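Local coordinates for transcriptional regulator AefR (Pseudomonas syringae pv. tomato, PDB 3CDL), which probably binds cis-regulatory DNA through a helix-turn-helix motif and regulates transcription as a member of the TetR family, at residues L178-P181 with Q182-S185. Numbering follows the deposited sequence.
Sequences LLTP and QEQS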
loop_
_atom_site.group_PDB
_atom_site.type_symbol
_atom_site.label_atom_id
_atom_site.label_comp_id
_atom_site.label_asym_id
_atom_site.label_seq_id
_atom_site.Cartn_x
_atom_site.Cartn_y
_atom_site.Cartn_z
ATOM N N LEU B 178 2.799 8.150 13.340
ATOM C CA LEU B 178 3.134 6.832 13.861
ATOM C C LEU B 178 1.955 6.347 14.723
ATOM O O LEU B 178 1.161 7.162 15.206
ATOM C CB LEU B 178 4.433 6.898 14.670
ATOM C CG LEU B 178 5.774 6.748 13.913
ATOM C CD1 LEU B 178 5.604 6.737 12.384
ATOM C CD2 LEU B 178 6.846 7.766 14.341
ATOM N N LEU B 179 1.798 5.037 14.891
ATOM C CA LEU B 179 0.833 4.558 15.883
ATOM C C LEU B 179 1.373 4.772 17.287
ATOM O O LEU B 179 2.555 4.526 17.540
ATOM C CB LEU B 179 0.495 3.085 15.680
ATOM C CG LEU B 179 -0.065 2.702 14.303
ATOM C CD1 LEU B 179 -0.249 1.197 14.196
ATOM C CD2 LEU B 179 -1.378 3.448 14.049
ATOM N N THR B 180 0.505 5.245 18.185
ATOM C CA THR B 180 0.779 5.216 19.617
ATOM C C THR B 180 0.944 3.746 20.025
ATOM O O THR B 180 0.549 2.851 19.272
ATOM C CB THR B 180 -0.355 5.877 20.443
ATOM O OG1 THR B 180 -1.526 5.060 20.372
ATOM C CG2 THR B 180 -0.672 7.292 19.936
ATOM N N PRO B 181 1.575 3.487 21.185
ATOM C CA PRO B 181 1.722 2.109 21.695
ATOM C C PRO B 181 0.390 1.361 21.908
ATOM O O PRO B 181 0.289 0.165 21.567
ATOM C CB PRO B 181 2.457 2.304 23.027
ATOM C CG PRO B 181 3.147 3.637 22.887
ATOM C CD PRO B 181 2.225 4.475 22.068
ATOM N N GLN B 182 -0.608 2.062 22.465
ATOM C CA GLN B 182 -1.978 1.552 22.618
ATOM C C GLN B 182 -2.484 1.057 21.281
ATOM O O GLN B 182 -2.807 -0.118 21.118
ATOM C CB GLN B 182 -2.911 2.646 23.128
ATOM C CG GLN B 182 -2.679 3.023 24.567
ATOM C CD GLN B 182 -1.733 4.203 24.752
ATOM O OE1 GLN B 182 -1.813 4.888 25.775
ATOM N NE2 GLN B 182 -0.837 4.452 23.774
ATOM N N GLU B 183 -2.523 1.962 20.314
ATOM C CA GLU B 183 -2.856 1.591 18.949
ATOM C C GLU B 183 -2.008 0.447 18.424
ATOM O O GLU B 183 -2.525 -0.426 17.721
ATOM C CB GLU B 183 -2.731 2.797 18.034
ATOM C CG GLU B 183 -3.500 4.013 18.556
ATOM C CD GLU B 183 -3.299 5.248 17.691
ATOM O OE1 GLU B 183 -2.218 5.391 17.055
ATOM O OE2 GLU B 183 -4.237 6.069 17.645
ATOM N N GLN B 184 -0.718 0.433 18.745
ATOM C CA GLN B 184 0.163 -0.615 18.216
ATOM C C GLN B 184 -0.242 -2.048 18.623
ATOM O O GLN B 184 -0.314 -2.927 17.749
ATOM C CB GLN B 184 1.621 -0.345 18.571
ATOM C CG GLN B 184 2.401 0.481 17.555
ATOM C CD GLN B 184 3.708 0.982 18.144
ATOM O OE1 GLN B 184 4.541 0.197 18.621
ATOM N NE2 GLN B 184 3.882 2.304 18.152
ATOM N N SER B 185 -0.505 -2.262 19.922
ATOM C CA SER B 185 -0.828 -3.578 20.490
ATOM C C SER B 185 -2.229 -3.946 20.159
ATOM O O SER B 185 -2.573 -5.122 20.014
ATOM C CB SER B 185 -0.678 -3.600 22.010
ATOM O OG SER B 185 -1.328 -2.515 22.647
#
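Thr-180 and Glu-183 close a capping box at the start of helix 181-199, each side chain engaging the other residue's backbone. The extended chain of Glu-183 reaches toward the loop, and its OE1 accepts from Thr-180 N at 3.0 Å, the amide lying above the carboxylate plane, 39° out of it. In return Thr-180 OG1 takes the N-H of Glu-183; this capping bond, 3.3 Å from N to OG1, is less certain, because the hydroxyl oxygen is modelled too close to Glu-183 CG. With chi1 at 69°, OG1 is flanked by both backbone neighbours of CA and faces the first turn. Gln-184 adds a second clasp: its extended chain reaches across to the loop, and NE2 donates to Leu-179 O at 2.7 Å. That oxygen lies nearly in the amide plane of Gln-184, whereas NE2 stands 46° out of the Leu-179 carbonyl plane. Beside this bond, Leu-179 CB packs on Gln-184 CG at 3.7 Å. Backbone bonds from Gln-184 N to Thr-180 O and from Ser-185 N to Pro-181 O begin the helical ladder, with Pro-181, which has no N-H to give, as its first residue. The cap joins the loop after helix 169-174 to the last long helix of the C-terminal domain, at the surface. Leu-179 reaches Phe-166 and Ala-167 of helix 152-167, while Gln-184 rests on Trp-91 and Met-94 of helix 82-97.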